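Histidine acid phosphatase (Bifidobacterium longum subsp. infantis, PDB 6RXD) removes phosphate groups from phytate (myo-inositol hexakisphosphate) as a histidine acid phytase, and probably also from 2,3-bisphosphoglycerate. Local coordinates at residues R142-G147 and K179-N184; Q106-I111 and F395-A400; G153-E156 and L162-N165. All blocks are in the same frame, centred on the assembly; numbering follows the deposited sequence.

Interaction 1: residues R142-G147 and K179-N184; sequences RATESG and KDFQKN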
loop_
_atom_site.group_PDB
_atom_site.type_symbol
_atom_site.label_atom_id
_atom_site.label_comp_id
_atom_site.label_asym_id
_atom_site.label_seq_id
_atom_site.Cartn_x
_atom_site.Cartn_y
_atom_site.Cartn_z
ATOM N N ARG A 142 11.597 -2.078 -4.453
ATOM C CA ARG A 142 11.043 -0.945 -3.708
ATOM C C ARG A 142 10.608 -1.339 -2.294
ATOM O O ARG A 142 10.695 -0.530 -1.371
ATOM C CB ARG A 142 9.888 -0.292 -4.468
ATOM C CG ARG A 142 10.304 0.882 -5.364
ATOM C CD ARG A 142 11.078 0.454 -6.600
ATOM N NE ARG A 142 12.520 0.386 -6.376
ATOM C CZ ARG A 142 13.394 -0.046 -7.280
ATOM N NH1 ARG A 142 14.689 -0.080 -6.999
ATOM N NH2 ARG A 142 12.969 -0.451 -8.469
ATOM N N ALA A 143 10.153 -2.576 -2.122
ATOM C CA ALA A 143 9.809 -3.051 -0.780
ATOM C C ALA A 143 11.078 -3.198 0.063
ATOM O O ALA A 143 11.115 -2.816 1.233
ATOM C CB ALA A 143 9.032 -4.374 -0.840
ATOM N N THR A 144 12.129 -3.729 -0.550
ATOM C CA THR A 144 13.399 -3.913 0.142
ATOM C C THR A 144 13.998 -2.548 0.487
ATOM O O THR A 144 14.464 -2.330 1.612
ATOM C CB THR A 144 14.371 -4.750 -0.711
ATOM O OG1 THR A 144 13.759 -6.012 -1.014
ATOM C CG2 THR A 144 15.690 -5.006 0.030
ATOM N N GLU A 145 13.961 -1.620 -0.470
ATOM C CA GLU A 145 14.476 -0.273 -0.225
ATOM C C GLU A 145 13.688 0.464 0.854
ATOM O O GLU A 145 14.245 1.249 1.619
ATOM C CB GLU A 145 14.507 0.530 -1.528
ATOM C CG GLU A 145 15.583 0.011 -2.480
ATOM C CD GLU A 145 15.331 0.387 -3.922
ATOM O OE1 GLU A 145 14.301 1.032 -4.207
ATOM O OE2 GLU A 145 16.163 0.023 -4.776
ATOM N N SER A 146 12.385 0.218 0.913
ATOM C CA SER A 146 11.593 0.772 2.007
ATOM C C SER A 146 12.096 0.213 3.326
ATOM O O SER A 146 12.317 0.960 4.286
ATOM C CB SER A 146 10.112 0.447 1.816
ATOM O OG SER A 146 9.618 1.124 0.676
ATOM N N GLY A 147 12.299 -1.101 3.358
ATOM C CA GLY A 147 12.871 -1.754 4.519
ATOM C C GLY A 147 14.220 -1.173 4.907
ATOM O O GLY A 147 14.509 -1.008 6.095
ATOM N N LYS A 179 21.346 -6.600 2.044
ATOM C CA LYS A 179 21.900 -7.848 2.577
ATOM C C LYS A 179 21.235 -8.369 3.854
ATOM O O LYS A 179 21.348 -9.554 4.174
ATOM C CB LYS A 179 23.414 -7.713 2.807
ATOM C CG LYS A 179 23.782 -6.729 3.916
ATOM C CD LYS A 179 25.279 -6.778 4.260
ATOM C CE LYS A 179 26.135 -6.258 3.116
ATOM N NZ LYS A 179 25.898 -4.809 2.846
ATOM N N ASP A 180 20.552 -7.498 4.588
ATOM C CA ASP A 180 19.935 -7.919 5.839
ATOM C C ASP A 180 18.529 -8.468 5.656
ATOM O O ASP A 180 17.920 -8.951 6.614
ATOM C CB ASP A 180 19.920 -6.767 6.851
ATOM C CG ASP A 180 21.304 -6.402 7.342
ATOM O OD1 ASP A 180 22.231 -7.226 7.200
ATOM O OD2 ASP A 180 21.464 -5.294 7.885
ATOM N N PHE A 181 18.022 -8.406 4.428
ATOM C CA PHE A 181 16.629 -8.754 4.160
ATOM C C PHE A 181 16.423 -10.153 3.600
ATOM O O PHE A 181 16.902 -10.473 2.518
ATOM C CB PHE A 181 16.000 -7.693 3.251
ATOM C CG PHE A 181 15.765 -6.397 3.957
ATOM C CD1 PHE A 181 14.525 -6.121 4.510
ATOM C CD2 PHE A 181 16.802 -5.501 4.152
ATOM C CE1 PHE A 181 14.306 -4.946 5.207
ATOM C CE2 PHE A 181 16.592 -4.322 4.850
ATOM C CZ PHE A 181 15.343 -4.055 5.386
ATOM N N GLN A 182 15.713 -10.980 4.362
ATOM C CA GLN A 182 15.350 -12.324 3.934
ATOM C C GLN A 182 14.155 -12.269 2.985
ATOM O O GLN A 182 13.129 -11.692 3.312
ATOM C CB GLN A 182 14.975 -13.155 5.156
ATOM C CG GLN A 182 14.366 -14.510 4.840
ATOM C CD GLN A 182 15.390 -15.510 4.366
ATOM O OE1 GLN A 182 16.586 -15.229 4.353
ATOM N NE2 GLN A 182 14.925 -16.688 3.962
ATOM N N LYS A 183 14.283 -12.875 1.811
ATOM C CA LYS A 183 13.162 -12.920 0.879
ATOM C C LYS A 183 12.133 -13.949 1.347
ATOM O O LYS A 183 12.477 -15.106 1.626
ATOM C CB LYS A 183 13.667 -13.239 -0.534
ATOM C CG LYS A 183 14.474 -12.104 -1.151
ATOM C CD LYS A 183 14.845 -12.387 -2.609
ATOM C CE LYS A 183 15.871 -13.507 -2.728
ATOM N NZ LYS A 183 16.402 -13.585 -4.126
ATOM N N ASN A 184 10.880 -13.520 1.477
ATOM C CA ASN A 184 9.803 -14.425 1.878
ATOM C C ASN A 184 8.539 -14.169 1.066
ATOM O O ASN A 184 7.561 -13.619 1.576
ATOM C CB ASN A 184 9.498 -14.279 3.376
ATOM C CG ASN A 184 8.734 -15.461 3.934
ATOM O OD1 ASN A 184 8.133 -16.240 3.186
ATOM N ND2 ASN A 184 8.747 -15.599 5.254
#

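Interaction 2: residues Q106-I111 and F395-A400; sequences QQHYGI and FRFAHA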
loop_
_atom_site.group_PDB
_atom_site.type_symbol
_atom_site.label_atom_id
_atom_site.label_comp_id
_atom_site.label_asym_id
_atom_site.label_seq_id
_atom_site.Cartn_x
_atom_site.Cartn_y
_atom_site.Cartn_z
ATOM N N GLN A 106 11.321 8.838 3.826
ATOM C CA GLN A 106 11.043 9.449 5.127
ATOM C C GLN A 106 9.956 8.711 5.891
ATOM O O GLN A 106 10.024 8.616 7.125
ATOM C CB GLN A 106 10.686 10.934 4.980
ATOM C CG GLN A 106 11.877 11.789 4.536
ATOM C CD GLN A 106 11.533 13.261 4.336
ATOM O OE1 GLN A 106 10.407 13.614 3.989
ATOM N NE2 GLN A 106 12.519 14.124 4.545
ATOM N N GLN A 107 8.964 8.195 5.167
ATOM C CA GLN A 107 7.877 7.424 5.786
ATOM C C GLN A 107 8.449 6.259 6.560
ATOM O O GLN A 107 8.170 6.091 7.742
ATOM C CB GLN A 107 6.868 6.918 4.739
ATOM C CG GLN A 107 5.983 8.019 4.134
ATOM C CD GLN A 107 5.289 7.587 2.844
ATOM O OE1 GLN A 107 5.667 6.585 2.228
ATOM N NE2 GLN A 107 4.274 8.356 2.420
ATOM N N HIS A 108 9.272 5.464 5.890
ATOM C CA HIS A 108 9.838 4.277 6.516
ATOM C C HIS A 108 10.900 4.590 7.559
ATOM O O HIS A 108 11.000 3.901 8.575
ATOM C CB HIS A 108 10.313 3.289 5.451
ATOM C CG HIS A 108 9.192 2.483 4.888
ATOM N ND1 HIS A 108 8.795 1.284 5.444
ATOM C CD2 HIS A 108 8.320 2.743 3.887
ATOM C CE1 HIS A 108 7.745 0.826 4.788
ATOM N NE2 HIS A 108 7.430 1.693 3.841
ATOM N N TYR A 109 11.672 5.643 7.330
ATOM C CA TYR A 109 12.647 6.071 8.328
ATOM C C TYR A 109 11.934 6.384 9.648
ATOM O O TYR A 109 12.364 5.949 10.718
ATOM C CB TYR A 109 13.399 7.291 7.798
ATOM C CG TYR A 109 14.551 7.740 8.676
ATOM C CD1 TYR A 109 15.853 7.340 8.399
ATOM C CD2 TYR A 109 14.332 8.568 9.772
ATOM C CE1 TYR A 109 16.907 7.750 9.190
ATOM C CE2 TYR A 109 15.381 8.981 10.574
ATOM C CZ TYR A 109 16.665 8.565 10.275
ATOM O OH TYR A 109 17.714 8.979 11.065
ATOM N N GLY A 110 10.822 7.111 9.569
ATOM C CA GLY A 110 10.087 7.482 10.768
ATOM C C GLY A 110 9.426 6.295 11.436
ATOM O O GLY A 110 9.431 6.170 12.660
ATOM N N ILE A 111 8.848 5.410 10.635
ATOM C CA ILE A 111 8.222 4.211 11.184
ATOM C C ILE A 111 9.268 3.379 11.944
ATOM O O ILE A 111 8.992 2.878 13.041
ATOM C CB ILE A 111 7.532 3.371 10.091
ATOM C CG1 ILE A 111 6.370 4.159 9.470
ATOM C CG2 ILE A 111 6.985 2.066 10.691
ATOM C CD1 ILE A 111 5.791 3.517 8.188
ATOM N N PHE A 395 10.402 -7.738 11.120
ATOM C CA PHE A 395 9.929 -6.558 10.393
ATOM C C PHE A 395 9.834 -6.899 8.907
ATOM O O PHE A 395 10.845 -7.215 8.268
ATOM C CB PHE A 395 10.887 -5.374 10.592
ATOM C CG PHE A 395 11.010 -4.906 12.026
ATOM C CD1 PHE A 395 9.882 -4.629 12.785
ATOM C CD2 PHE A 395 12.259 -4.741 12.603
ATOM C CE1 PHE A 395 10.003 -4.184 14.107
ATOM C CE2 PHE A 395 12.393 -4.303 13.918
ATOM C CZ PHE A 395 11.261 -4.020 14.672
ATOM N N ARG A 396 8.619 -6.847 8.360
ATOM C CA ARG A 396 8.352 -7.307 6.994
ATOM C C ARG A 396 7.916 -6.150 6.111
ATOM O O ARG A 396 7.205 -5.251 6.573
ATOM C CB ARG A 396 7.217 -8.340 6.985
ATOM C CG ARG A 396 7.401 -9.556 7.888
ATOM C CD ARG A 396 6.075 -10.275 7.998
ATOM N NE ARG A 396 6.105 -11.448 8.879
ATOM C CZ ARG A 396 5.869 -11.409 10.186
ATOM N NH1 ARG A 396 5.599 -10.254 10.782
ATOM N NH2 ARG A 396 5.903 -12.532 10.899
ATOM N N PHE A 397 8.318 -6.204 4.839
ATOM C CA PHE A 397 8.064 -5.122 3.885
ATOM C C PHE A 397 7.515 -5.674 2.587
ATOM O O PHE A 397 8.083 -6.595 2.009
ATOM C CB PHE A 397 9.350 -4.318 3.655
ATOM C CG PHE A 397 9.859 -3.701 4.914
ATOM C CD1 PHE A 397 9.466 -2.424 5.277
ATOM C CD2 PHE A 397 10.633 -4.450 5.802
ATOM C CE1 PHE A 397 9.878 -1.869 6.472
ATOM C CE2 PHE A 397 11.049 -3.908 7.004
ATOM C CZ PHE A 397 10.673 -2.621 7.346
ATOM N N ALA A 398 6.385 -5.125 2.147
ATOM C CA ALA A 398 5.639 -5.729 1.054
ATOM C C ALA A 398 4.813 -4.697 0.294
ATOM O O ALA A 398 5.297 -3.607 0.005
ATOM C CB ALA A 398 4.757 -6.879 1.587
ATOM N N HIS A 399 3.561 -5.029 -0.007
ATOM C CA HIS A 399 2.802 -4.314 -1.039
ATOM C C HIS A 399 1.348 -4.058 -0.693
ATOM O O HIS A 399 0.804 -4.644 0.243
ATOM C CB HIS A 399 2.866 -5.134 -2.332
ATOM C CG HIS A 399 4.255 -5.533 -2.695
ATOM N ND1 HIS A 399 5.049 -4.774 -3.524
ATOM C CD2 HIS A 399 5.016 -6.577 -2.285
ATOM C CE1 HIS A 399 6.241 -5.341 -3.621
ATOM N NE2 HIS A 399 6.246 -6.434 -2.881
ATOM N N ALA A 400 0.696 -3.201 -1.473
ATOM C CA ALA A 400 -0.742 -3.014 -1.306
ATOM C C ALA A 400 -1.466 -4.329 -1.521
ATOM O O ALA A 400 -2.494 -4.599 -0.890
ATOM C CB ALA A 400 -1.257 -1.966 -2.274
#

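Interaction 3: residues G153-E156 and L162-N165; sequences GFNE and LIGN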
loop_
_atom_site.group_PDB
_atom_site.type_symbol
_atom_site.label_atom_id
_atom_site.label_comp_id
_atom_site.label_asym_id
_atom_site.label_seq_id
_atom_site.Cartn_x
_atom_site.Cartn_y
_atom_site.Cartn_z
ATOM N N GLY A 153 16.414 4.216 10.052
ATOM C CA GLY A 153 15.736 4.953 11.099
ATOM C C GLY A 153 15.794 4.238 12.434
ATOM O O GLY A 153 16.020 4.866 13.467
ATOM N N PHE A 154 15.572 2.928 12.413
ATOM C CA PHE A 154 15.621 2.121 13.622
ATOM C C PHE A 154 17.009 2.206 14.244
ATOM O O PHE A 154 17.153 2.377 15.463
ATOM C CB PHE A 154 15.283 0.666 13.273
ATOM C CG PHE A 154 15.173 -0.252 14.466
ATOM C CD1 PHE A 154 13.929 -0.575 14.992
ATOM C CD2 PHE A 154 16.311 -0.824 15.033
ATOM C CE1 PHE A 154 13.816 -1.429 16.072
ATOM C CE2 PHE A 154 16.205 -1.681 16.122
ATOM C CZ PHE A 154 14.953 -1.983 16.639
ATOM N N ASN A 155 18.035 2.071 13.413
ATOM C CA ASN A 155 19.405 2.103 13.913
ATOM C C ASN A 155 19.835 3.473 14.432
ATOM O O ASN A 155 20.580 3.555 15.407
ATOM C CB ASN A 155 20.385 1.613 12.847
ATOM C CG ASN A 155 20.300 0.117 12.626
ATOM O OD1 ASN A 155 19.886 -0.632 13.514
ATOM N ND2 ASN A 155 20.699 -0.330 11.436
ATOM N N GLU A 156 19.374 4.544 13.787
ATOM C CA GLU A 156 19.675 5.889 14.265
ATOM C C GLU A 156 19.036 6.110 15.635
ATOM O O GLU A 156 19.669 6.643 16.546
ATOM C CB GLU A 156 19.194 6.948 13.261
ATOM C CG GLU A 156 19.850 8.326 13.412
ATOM C CD GLU A 156 19.219 9.187 14.495
ATOM O OE1 GLU A 156 18.128 8.834 14.986
ATOM O OE2 GLU A 156 19.810 10.229 14.850
ATOM N N LEU A 162 21.823 -2.098 17.986
ATOM C CA LEU A 162 21.202 -3.347 17.524
ATOM C C LEU A 162 21.750 -3.827 16.179
ATOM O O LEU A 162 21.295 -4.841 15.649
ATOM C CB LEU A 162 19.670 -3.232 17.453
ATOM C CG LEU A 162 18.870 -3.364 18.753
ATOM C CD1 LEU A 162 19.183 -4.678 19.455
ATOM C CD2 LEU A 162 19.122 -2.189 19.678
ATOM N N ILE A 163 22.740 -3.119 15.641
ATOM C CA ILE A 163 23.346 -3.503 14.370
ATOM C C ILE A 163 23.935 -4.924 14.401
ATOM O O ILE A 163 23.821 -5.676 13.432
ATOM C CB ILE A 163 24.413 -2.472 13.949
ATOM C CG1 ILE A 163 23.737 -1.178 13.481
ATOM C CG2 ILE A 163 25.327 -3.028 12.861
ATOM C CD1 ILE A 163 24.708 -0.019 13.293
ATOM N N GLY A 164 24.535 -5.307 15.521
ATOM C CA GLY A 164 25.101 -6.640 15.650
ATOM C C GLY A 164 24.056 -7.691 15.988
ATOM O O GLY A 164 24.386 -8.868 16.132
ATOM N N ASN A 165 22.797 -7.268 16.114
ATOM C CA ASN A 165 21.704 -8.177 16.483
ATOM C C ASN A 165 20.773 -8.539 15.326
ATOM O O ASN A 165 19.639 -8.929 15.555
ATOM C CB ASN A 165 20.844 -7.558 17.595
ATOM C CG ASN A 165 21.588 -7.415 18.907
ATOM O OD1 ASN A 165 22.444 -6.545 19.056
ATOM N ND2 ASN A 165 21.242 -8.250 19.875
HETATM O O HOH W 1 20.877 -0.142 16.162
#

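Interaction 1: residues R142-G147 and K179-N184
The ring of F181 meets the helix at T144 and G147: T144 O lies over one face, 4.2 Å above the ring plane and displaced toward the rim. Beyond the two segments, Y135 meets the same ring with its plane turned by about 45°, and E148 and E151 touch it from further along the helix. The T144 methyl slides past the ring root, CG2 standing 4.2 Å from CG of F181. On T144, CG2 is anti to the backbone N and OG1 anti to the carbonyl carbon (chi1 -57°); this sends the methyl to the phenylalanine while OG1 is held by S137 OG and E140 O. Threonine thus serves two environments from one branched carbon. G147, having no side chain, lets the phenyl ring rest against bare main chain, with F181 CE1 3.6 Å from G147 CA. No hydrogen bond crosses this buried contact.

The helix turn is braced internally. R142 grips E145 side-on, NE to OE1 at 2.9 Å and NH1 to OE2 at 2.7 Å, with the carboxylate at the guanidinium edge; the charged pair keeps to a more exposed side of the helix. On a buried side, the S146 hydroxyl turns back to its own helix, OG donating to R142 O at 2.8 Å. The backbone N of S146 reaches that oxygen from the opposite face of the carbonyl plane, and S146 OG also bonds to G46 N.

Strand 181-183 pairs in parallel with strand 132-137, and helix 141-157 lies between them in sequence. The contact is therefore helix-on-strand packing within a beta-alpha-beta crossover of the alpha/beta domain of a histidine phosphatase.

Interaction 2: residues Q106-I111 and F395-A400
H108 and F397 form a buried, rim-to-rim aromatic pair that joins helix 102-118 to strand 391-398 of the main sheet. Neither ring lies over the face of the other: the centroids are 5.6 Å apart and the planes are inclined at 53°. The touching is done by two atoms of each ring. H108 ND1 comes to F397 CE1 at 3.5 Å, near the plane of the phenyl ring and at its edge, while H108 CE1 is 3.7 Å from F397 CD1. Both side chains start toward the opposite segment and slide past each other in opposite directions. The F397 ring also meets F150 edge-to-face.

The strand sorts its neighbours: F397 faces the helix, whereas R396 forms salt bridges with D377 and E40. Phenylalanine suits an interior position packed among rings; histidine adds a flat group able to bond at one end. The strand ends at A398, and H399 follows as the N-cap of helix 400-410, opening the HAE sequence characteristic of this subfamily.

H108 NE2 makes a weak hydrogen bond to the backbone O of R44, which opens the family's RHG signature. Because a carbonyl oxygen can only accept, NE2 probably carries a proton; ND1 would then be the unprotonated, slightly negative nitrogen beside the weakly positive C-H rim of F397.

Interaction 3: residues G153-E156 and L162-N165
F154 reaches L162 with the edge of its ring: CE2 lies 4.0 Å from L162 CB, which sits near the ring plane, and 4.1 Å from L162 CG. Its CG is anti to the backbone N (chi1 -175°), which carries the ring out from the helix toward the leucine, although the CB itself does not point there. A large apolar side chain fits this site because I133 and Y135 of strand 132-137 also touch it and F123 meets it edge-to-face; L162 shares I133 as a neighbour.

The loop that leaves helix 141-157 thus folds back on the helix's last turns early in the long connection to strand 181-183, the crossover of a beta-alpha-beta unit. Residues 162-165 make a tight turn closed by N165 N to L162 O at 2.9 Å, and N165 also bonds through its backbone to I133, tying the loop to the sheet.

N155 follows with an amide that works in two ways. Its OD1 accepts a hydrogen bond of 2.9 Å from a water, and that water in turn accepts from L162 N at 2.8 Å, so a single molecule bridges helix side chain and loop backbone. The flat of the amide, meanwhile, meets I163: ND2 is 3.8 Å from CG1, the two side chains crossing at about a right angle where the isoleucine lies at the exposed margin.

In the fold
Helix 141-157 connects the three contacts: interaction 1 uses its beginning and interaction 3 its end, their centres about 15 Å apart and their nearest atoms about 6 Å. Interaction 2 touches both. F397 CD1 lies 3.6 Å from G147 CA and F397 CD2 3.8 Å from F181 CE1, so the two phenylalanines and the glycine pack as one layer between helix and sheet. Toward interaction 3, F395 CE2 is 3.9 Å from F154 CE1. The side chain of F181 is about 4 Å from that of E151, which with D180 is a zinc ligand seen in a crystal structure of this protein; that metal is not bound to this chain in the model.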